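Local atomic coordinates of BugD (Bordetella pertussis Tohama I, PDB entry 2F5X), a protein that binds aspartic acid between its domains as a periplasmic solute receptor, probably delivering it to a tripartite tricarboxylate-type uptake system. Residues I116-F121 with L182-D187; K139-N144 with L167-K172. All blocks are in the same frame, centred on the assembly; numbering follows the deposited sequence.

Contact 1: residues I116-F121 with L182-D187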
ATOM      1  N   ILE A 116      -6.903 -12.994  -2.456  1.00  8.17           N
ATOM      2  CA  ILE A 116      -8.224 -13.166  -3.051  1.00  8.50           C
ATOM      3  C   ILE A 116      -8.120 -13.718  -4.470  1.00  8.22           C
ATOM      4  O   ILE A 116      -7.052 -13.687  -5.093  1.00  7.75           O
ATOM      5  CB  ILE A 116      -9.031 -11.824  -3.068  1.00  7.89           C
ATOM      6  CG1 ILE A 116      -8.313 -10.745  -3.907  1.00  8.37           C
ATOM      7  CG2 ILE A 116      -9.352 -11.339  -1.648  1.00  9.15           C
ATOM      8  CD1 ILE A 116      -9.189  -9.504  -4.162  1.00  8.67           C
ATOM      9  N   ALA A 117      -9.243 -14.201  -4.992  1.00  8.56           N
ATOM     10  CA  ALA A 117      -9.301 -14.656  -6.373  1.00  8.58           C
ATOM     11  C   ALA A 117     -10.646 -14.306  -6.991  1.00  9.31           C
ATOM     12  O   ALA A 117     -11.583 -13.918  -6.280  1.00  9.29           O
ATOM     13  CB  ALA A 117      -9.051 -16.161  -6.449  1.00  8.75           C
ATOM     14  N   ARG A 118     -10.737 -14.445  -8.312  1.00  9.46           N
ATOM     15  CA  ARG A 118     -11.998 -14.229  -9.013  1.00 10.37           C
ATOM     16  C   ARG A 118     -13.091 -15.097  -8.382  1.00 10.94           C
ATOM     17  O   ARG A 118     -12.805 -16.161  -7.818  1.00 11.06           O
ATOM     18  CB  ARG A 118     -11.851 -14.513 -10.518  1.00 10.52           C
ATOM     19  CG  ARG A 118     -11.220 -15.854 -10.886  1.00 11.70           C
ATOM     20  CD  ARG A 118     -11.177 -16.069 -12.404  1.00 15.07           C
ATOM     21  NE  ARG A 118     -10.392 -17.225 -12.820  1.00 19.11           N
ATOM     22  CZ  ARG A 118     -10.872 -18.457 -12.958  1.00 20.31           C
ATOM     23  NH1 ARG A 118     -12.149 -18.718 -12.677  1.00 20.44           N
ATOM     24  NH2 ARG A 118     -10.068 -19.437 -13.375  1.00 19.78           N
ATOM     25  N   GLY A 119     -14.329 -14.609  -8.445  1.00 11.46           N
ATOM     26  CA  GLY A 119     -15.446 -15.197  -7.722  1.00 12.10           C
ATOM     27  C   GLY A 119     -15.737 -16.657  -8.021  1.00 12.51           C
ATOM     28  O   GLY A 119     -16.378 -17.329  -7.216  1.00 13.23           O
ATOM     29  N   ASP A 120     -15.281 -17.142  -9.172  1.00 12.55           N
ATOM     30  CA  ASP A 120     -15.497 -18.531  -9.567  1.00 13.27           C
ATOM     31  C   ASP A 120     -14.222 -19.374  -9.593  1.00 12.60           C
ATOM     32  O   ASP A 120     -14.204 -20.462 -10.183  1.00 13.78           O
ATOM     33  CB  ASP A 120     -16.187 -18.594 -10.931  1.00 13.64           C
ATOM     34  CG  ASP A 120     -15.343 -18.009 -12.041  1.00 15.24           C
ATOM     35  OD1 ASP A 120     -14.377 -17.253 -11.754  1.00 16.87           O
ATOM     36  OD2 ASP A 120     -15.578 -18.249 -13.245  1.00 18.72           O
ATOM     37  N   PHE A 121     -13.159 -18.881  -8.961  1.00 12.23           N
ATOM     38  CA  PHE A 121     -11.916 -19.652  -8.853  1.00 11.67           C
ATOM     39  C   PHE A 121     -12.196 -20.947  -8.083  1.00 11.37           C
ATOM     40  O   PHE A 121     -12.810 -20.899  -7.021  1.00 11.39           O
ATOM     41  CB  PHE A 121     -10.860 -18.817  -8.129  1.00 11.26           C
ATOM     42  CG  PHE A 121      -9.440 -19.150  -8.507  1.00 11.82           C
ATOM     43  CD1 PHE A 121      -9.048 -19.213  -9.846  1.00 12.86           C
ATOM     44  CD2 PHE A 121      -8.490 -19.383  -7.517  1.00 11.84           C
ATOM     45  CE1 PHE A 121      -7.730 -19.511 -10.195  1.00 12.85           C
ATOM     46  CE2 PHE A 121      -7.160 -19.678  -7.849  1.00 12.22           C
ATOM     47  CZ  PHE A 121      -6.780 -19.742  -9.198  1.00 12.05           C
ATOM     48  N   LEU A 182     -12.725  -8.865 -10.944  1.00 12.86           N
ATOM     49  CA  LEU A 182     -14.184  -8.967 -10.944  1.00 13.51           C
ATOM     50  C   LEU A 182     -14.711  -9.395 -12.308  1.00 14.25           C
ATOM     51  O   LEU A 182     -15.715 -10.109 -12.393  1.00 15.15           O
ATOM     52  CB  LEU A 182     -14.832  -7.646 -10.516  1.00 13.50           C
ATOM     53  CG  LEU A 182     -14.620  -7.221  -9.064  1.00 13.26           C
ATOM     54  CD1 LEU A 182     -15.114  -5.788  -8.863  1.00 13.01           C
ATOM     55  CD2 LEU A 182     -15.310  -8.160  -8.091  1.00 15.91           C
ATOM     56  N   GLY A 183     -14.012  -8.987 -13.364  1.00 14.65           N
ATOM     57  CA  GLY A 183     -14.387  -9.324 -14.730  1.00 15.27           C
ATOM     58  C   GLY A 183     -13.889 -10.686 -15.173  1.00 15.69           C
ATOM     59  O   GLY A 183     -14.112 -11.083 -16.323  1.00 16.01           O
ATOM     60  N   LYS A 184     -13.227 -11.395 -14.254  1.00 15.67           N
ATOM     61  CA  LYS A 184     -12.654 -12.726 -14.504  1.00 16.22           C
ATOM     62  C   LYS A 184     -11.568 -12.724 -15.589  1.00 16.14           C
ATOM     63  O   LYS A 184     -11.332 -13.745 -16.237  1.00 17.03           O
ATOM     64  CB  LYS A 184     -13.772 -13.767 -14.783  1.00 16.65           C
ATOM     65  CG  LYS A 184     -14.755 -13.862 -13.619  1.00 17.93           C
ATOM     66  CD  LYS A 184     -16.007 -14.657 -13.915  1.00 21.99           C
ATOM     67  CE  LYS A 184     -16.862 -14.721 -12.653  1.00 22.98           C
ATOM     68  NZ  LYS A 184     -18.023 -15.646 -12.797  1.00 26.40           N
ATOM     69  N   GLN A 185     -10.897 -11.583 -15.754  1.00 16.00           N
ATOM     70  CA  GLN A 185      -9.816 -11.424 -16.732  1.00 16.23           C
ATOM     71  C   GLN A 185      -8.438 -11.751 -16.167  1.00 15.43           C
ATOM     72  O   GLN A 185      -7.476 -11.929 -16.928  1.00 16.27           O
ATOM     73  CB  GLN A 185      -9.805  -9.998 -17.308  1.00 17.24           C
ATOM     74  CG  GLN A 185     -11.054  -9.642 -18.097  1.00 21.36           C
ATOM     75  CD  GLN A 185     -10.942 -10.026 -19.556  1.00 26.58           C
ATOM     76  OE1 GLN A 185     -10.880 -11.208 -19.886  1.00 29.58           O
ATOM     77  NE2 GLN A 185     -10.909  -9.029 -20.435  1.00 29.55           N
ATOM     78  N   VAL A 186      -8.348 -11.814 -14.835  1.00 12.99           N
ATOM     79  CA  VAL A 186      -7.132 -12.205 -14.128  1.00 11.81           C
ATOM     80  C   VAL A 186      -7.600 -13.046 -12.929  1.00 10.96           C
ATOM     81  O   VAL A 186      -8.755 -12.911 -12.501  1.00 11.29           O
ATOM     82  CB  VAL A 186      -6.278 -10.952 -13.733  1.00 11.66           C
ATOM     83  CG1 VAL A 186      -6.984 -10.112 -12.649  1.00 10.66           C
ATOM     84  CG2 VAL A 186      -4.876 -11.355 -13.283  1.00 12.93           C
ATOM     85  N   ASP A 187      -6.744 -13.923 -12.402  1.00  9.44           N
ATOM     86  CA  ASP A 187      -7.227 -14.966 -11.487  1.00  9.60           C
ATOM     87  C   ASP A 187      -7.050 -14.686 -10.008  1.00  9.04           C
ATOM     88  O   ASP A 187      -7.964 -14.913  -9.227  1.00  9.02           O
ATOM     89  CB  ASP A 187      -6.579 -16.316 -11.796  1.00  9.50           C
ATOM     90  CG  ASP A 187      -6.825 -16.775 -13.209  1.00 10.38           C
ATOM     91  OD1 ASP A 187      -7.897 -16.495 -13.780  1.00 14.22           O
ATOM     92  OD2 ASP A 187      -5.988 -17.439 -13.833  1.00 12.49           O
TER
HETATM   93  O   HOH W   1      -7.293 -19.964 -13.962  1.00 28.30           O
HETATM   94  O   HOH W   2     -14.744 -12.331 -10.075  1.00 22.99           O
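Arg118 grips Asp187 twice, once through its backbone and once through its side chain. The amide N of Arg118 bonds to the carbonyl O of Asp187 at 3.0 Å. The two side chains then run alongside each other in the same direction, and Arg118 NE reaches Asp187 OD1 at 2.8 Å in a fairly straight salt bridge (162° at the hydrogen). The carboxylate oxygen lies at the edge of the guanidinium, close to its plane, whereas NE meets OD1 from well above the plane of the carboxylate. A water links Arg118 NH2 to Asp187 OD2, its bond to the carboxylate being weak.

Round the rim, NH1 of Arg118 donates to Asp120 OD1 at 2.8 Å, in the guanidinium plane but again from well above the plane of the carboxylate. Lys184 comes from the opposite direction with its chain extended, and its NZ stands 3.6 Å from Asp120 OD2, a longer salt bridge that completes a four-residue network of alternating charge. Arginine suits the middle place because its planar head can serve two acids along different edges.

Phe121 sets the edge of its ring over one face of the guanidinium, CD1 lying 3.6 Å above the plane and offset toward the rim. With CG anti to the backbone N (chi1 -152°), the ring also brings CE1 to 3.8 Å from Asp187 CB. The type I turn from Arg118 to Phe121 positions these groups, and across from it Lys184, with positive phi, closes a Schellman motif after helix 174-182. The contact thus ties strand 102-117 to the loop between helix 174-182 and strand 188-192, with Ile116 packed on helices 174-182 and 193-201 and Phe121 edge-to-face on Tyr132 of helix 126-136.

Contact 2: residues K139-N144 with L167-K172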
ATOM      1  N   LYS A 139      -1.916 -22.223 -15.885  1.00 14.08           N
ATOM      2  CA  LYS A 139      -3.235 -21.738 -16.282  1.00 14.73           C
ATOM      3  C   LYS A 139      -3.651 -20.509 -15.478  1.00 13.71           C
ATOM      4  O   LYS A 139      -4.763 -19.980 -15.676  1.00 14.59           O
ATOM      5  CB  LYS A 139      -4.283 -22.843 -16.110  1.00 15.57           C
ATOM      6  CG  LYS A 139      -4.034 -24.089 -16.946  1.00 19.53           C
ATOM      7  CD  LYS A 139      -4.548 -25.344 -16.232  1.00 25.45           C
ATOM      8  CE  LYS A 139      -5.682 -26.005 -17.004  1.00 28.57           C
ATOM      9  NZ  LYS A 139      -7.004 -25.358 -16.724  1.00 31.50           N
ATOM     10  N   ILE A 140      -2.782 -20.065 -14.562  1.00 12.33           N
ATOM     11  CA  ILE A 140      -3.163 -19.052 -13.571  1.00 10.84           C
ATOM     12  C   ILE A 140      -2.418 -17.728 -13.716  1.00 10.44           C
ATOM     13  O   ILE A 140      -1.190 -17.705 -13.844  1.00 10.83           O
ATOM     14  CB  ILE A 140      -2.995 -19.600 -12.125  1.00 10.88           C
ATOM     15  CG1 ILE A 140      -3.898 -20.830 -11.921  1.00 10.61           C
ATOM     16  CG2 ILE A 140      -3.338 -18.517 -11.105  1.00 10.11           C
ATOM     17  CD1 ILE A 140      -3.593 -21.639 -10.654  1.00 11.48           C
ATOM     18  N   SER A 141      -3.167 -16.626 -13.663  1.00  9.87           N
ATOM     19  CA  SER A 141      -2.576 -15.292 -13.716  1.00  9.36           C
ATOM     20  C   SER A 141      -2.672 -14.587 -12.369  1.00  9.27           C
ATOM     21  O   SER A 141      -3.700 -14.658 -11.674  1.00  8.67           O
ATOM     22  CB  SER A 141      -3.262 -14.435 -14.790  1.00  9.96           C
ATOM     23  OG  SER A 141      -4.655 -14.354 -14.555  1.00 11.04           O
ATOM     24  N   LEU A 142      -1.588 -13.906 -12.018  1.00  8.36           N
ATOM     25  CA  LEU A 142      -1.506 -13.129 -10.795  1.00  8.32           C
ATOM     26  C   LEU A 142      -1.469 -11.655 -11.179  1.00  8.49           C
ATOM     27  O   LEU A 142      -0.714 -11.270 -12.069  1.00  9.60           O
ATOM     28  CB  LEU A 142      -0.228 -13.508 -10.037  1.00  8.53           C
ATOM     29  CG  LEU A 142       0.154 -12.690  -8.800  1.00  9.42           C
ATOM     30  CD1 LEU A 142      -0.790 -12.996  -7.644  1.00  9.96           C
ATOM     31  CD2 LEU A 142       1.598 -12.993  -8.413  1.00 12.12           C
ATOM     32  N   ALA A 143      -2.287 -10.839 -10.513  1.00  8.31           N
ATOM     33  CA  ALA A 143      -2.293  -9.399 -10.748  1.00  8.54           C
ATOM     34  C   ALA A 143      -1.499  -8.673  -9.672  1.00  9.06           C
ATOM     35  O   ALA A 143      -1.536  -9.065  -8.507  1.00  9.13           O
ATOM     36  CB  ALA A 143      -3.734  -8.878 -10.760  1.00  9.24           C
ATOM     37  N   ASN A 144      -0.785  -7.617 -10.063  1.00  8.48           N
ATOM     38  CA  ASN A 144      -0.258  -6.650  -9.091  1.00  8.29           C
ATOM     39  C   ASN A 144      -0.286  -5.230  -9.667  1.00  8.27           C
ATOM     40  O   ASN A 144      -0.723  -5.022 -10.805  1.00  7.51           O
ATOM     41  CB  ASN A 144       1.141  -7.037  -8.578  1.00  8.70           C
ATOM     42  CG  ASN A 144       2.217  -7.009  -9.668  1.00  8.93           C
ATOM     43  OD1 ASN A 144       2.168  -6.203 -10.595  1.00  8.61           O
ATOM     44  ND2 ASN A 144       3.204  -7.895  -9.539  1.00  9.72           N
ATOM     45  N   LEU A 167       2.440 -16.291 -14.571  1.00  8.74           N
ATOM     46  CA  LEU A 167       2.089 -15.129 -15.391  1.00  8.73           C
ATOM     47  C   LEU A 167       1.648 -14.013 -14.457  1.00  9.19           C
ATOM     48  O   LEU A 167       0.753 -14.210 -13.626  1.00  9.12           O
ATOM     49  CB  LEU A 167       0.937 -15.479 -16.335  1.00  9.46           C
ATOM     50  CG  LEU A 167       0.239 -14.331 -17.076  1.00 10.21           C
ATOM     51  CD1 LEU A 167       1.228 -13.550 -17.942  1.00 11.98           C
ATOM     52  CD2 LEU A 167      -0.897 -14.902 -17.927  1.00 11.60           C
ATOM     53  N   THR A 168       2.293 -12.854 -14.576  1.00  8.98           N
ATOM     54  CA  THR A 168       2.042 -11.750 -13.658  1.00  9.51           C
ATOM     55  C   THR A 168       1.696 -10.510 -14.450  1.00  9.36           C
ATOM     56  O   THR A 168       2.466 -10.080 -15.311  1.00  9.47           O
ATOM     57  CB  THR A 168       3.272 -11.507 -12.769  1.00  9.75           C
ATOM     58  OG1 THR A 168       3.547 -12.696 -12.005  1.00 11.08           O
ATOM     59  CG2 THR A 168       2.957 -10.441 -11.702  1.00 11.17           C
ATOM     60  N   ILE A 169       0.534  -9.934 -14.155  1.00  9.21           N
ATOM     61  CA  ILE A 169       0.029  -8.811 -14.929  1.00  9.75           C
ATOM     62  C   ILE A 169       0.046  -7.546 -14.074  1.00  9.14           C
ATOM     63  O   ILE A 169      -0.665  -7.475 -13.067  1.00  8.93           O
ATOM     64  CB  ILE A 169      -1.407  -9.096 -15.441  1.00 10.06           C
ATOM     65  CG1 ILE A 169      -1.460 -10.410 -16.239  1.00 12.08           C
ATOM     66  CG2 ILE A 169      -1.913  -7.917 -16.284  1.00 11.17           C
ATOM     67  CD1 ILE A 169      -2.868 -10.944 -16.447  1.00 15.96           C
ATOM     68  N   PRO A 170       0.863  -6.560 -14.454  1.00  9.66           N
ATOM     69  CA  PRO A 170       0.937  -5.296 -13.709  1.00  9.80           C
ATOM     70  C   PRO A 170      -0.079  -4.236 -14.176  1.00  9.88           C
ATOM     71  O   PRO A 170      -0.340  -4.086 -15.388  1.00 10.53           O
ATOM     72  CB  PRO A 170       2.372  -4.833 -13.976  1.00 10.44           C
ATOM     73  CG  PRO A 170       2.605  -5.261 -15.423  1.00 10.56           C
ATOM     74  CD  PRO A 170       1.812  -6.582 -15.587  1.00  9.69           C
ATOM     75  N   TYR A 171      -0.661  -3.541 -13.199  1.00  9.64           N
ATOM     76  CA  TYR A 171      -1.633  -2.468 -13.418  1.00  9.56           C
ATOM     77  C   TYR A 171      -1.131  -1.190 -12.747  1.00  9.93           C
ATOM     78  O   TYR A 171      -0.194  -1.238 -11.949  1.00 10.03           O
ATOM     79  CB  TYR A 171      -2.982  -2.852 -12.801  1.00  9.41           C
ATOM     80  CG  TYR A 171      -3.658  -4.033 -13.464  1.00  9.38           C
ATOM     81  CD1 TYR A 171      -4.660  -3.835 -14.407  1.00  9.99           C
ATOM     82  CD2 TYR A 171      -3.307  -5.345 -13.134  1.00  8.51           C
ATOM     83  CE1 TYR A 171      -5.300  -4.919 -15.021  1.00 10.11           C
ATOM     84  CE2 TYR A 171      -3.928  -6.432 -13.746  1.00 10.40           C
ATOM     85  CZ  TYR A 171      -4.930  -6.211 -14.684  1.00  9.70           C
ATOM     86  OH  TYR A 171      -5.547  -7.274 -15.290  1.00 11.58           O
ATOM     87  N   LYS A 172      -1.762  -0.054 -13.050  1.00 10.12           N
ATOM     88  CA  LYS A 172      -1.370   1.224 -12.446  1.00 11.08           C
ATOM     89  C   LYS A 172      -1.897   1.391 -11.024  1.00 10.95           C
ATOM     90  O   LYS A 172      -1.750   2.454 -10.415  1.00 12.23           O
ATOM     91  CB  LYS A 172      -1.822   2.397 -13.323  1.00 11.40           C
ATOM     92  CG  LYS A 172      -0.970   2.570 -14.574  1.00 15.82           C
ATOM     93  CD  LYS A 172      -1.531   3.672 -15.468  1.00 20.11           C
ATOM     94  CE  LYS A 172      -0.533   4.076 -16.552  1.00 24.08           C
ATOM     95  NZ  LYS A 172       0.218   2.929 -17.143  1.00 27.65           N
TER
HETATM   96  O   HOH W   3       1.016 -18.751 -14.921  1.00 12.77           O
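Leu142 uses both its backbone polar groups on the neighbouring strand: its N donates to Leu167 O at 2.9 Å, and its O accepts from Ile169 N at 2.8 Å. The parallel ladder continues as Asn144 N bonds to Ile169 O at 3.0 Å, and Asn144 O takes the amide N of Tyr171 at 2.8 Å. Pro170 costs the ladder no bond, because the N-H donors to strand 141-144 come from Ile169 and Tyr171; its CA instead lends a CA-H...O contact to Asn144 O. A water also bridges Ile140 O (2.7 Å) and Leu167 N (2.9 Å).

Side chains alternate between the two faces. Ser141, Ala143, Leu167 and Ile169 share one, where Ile169 CD1 lies 3.9 Å from Ser141 CB and the small Ala143 meets Tyr171 CE2. On the other, Asn144 crosses Thr168 at about a right angle, bringing ND2 to 3.3 Å from the methyl CG2. The polar ends find partners nearby: Asn144 OD1 accepts from Gly146 N, Thr168 OG1 bonds to Leu166 O, and Tyr171 OH bonds to Asp180.

These are the two strands of a beta-alpha-beta unit whose connecting helix 150-162 packs on Leu142 and Asn144, while strand 188-192 flanks strand 141-144 and helix 174-182 receives Tyr171.

How the contacts relate
Asp187 joins the two contacts directly: already engaged in contact 1, it uses its second carboxylate oxygen, OD2, on Ser141 N of contact 2 (2.9 Å, a probable hydrogen bond). Val186 also packs against Ser141, Ala143 and Ile169. Both contacts reach the same sheet, and both combine buried with exposed residues. Contact 1, farther from the chain's centre, relies mainly on charged side chains between a turn and a loop, with one backbone bond across it. Contact 2 relies on regular backbone bonding between strands, strand 141-144 being buried and strand 167-170 largely exposed; the side chain of Asn144 lies about 6 Å from the bound aspartic acid.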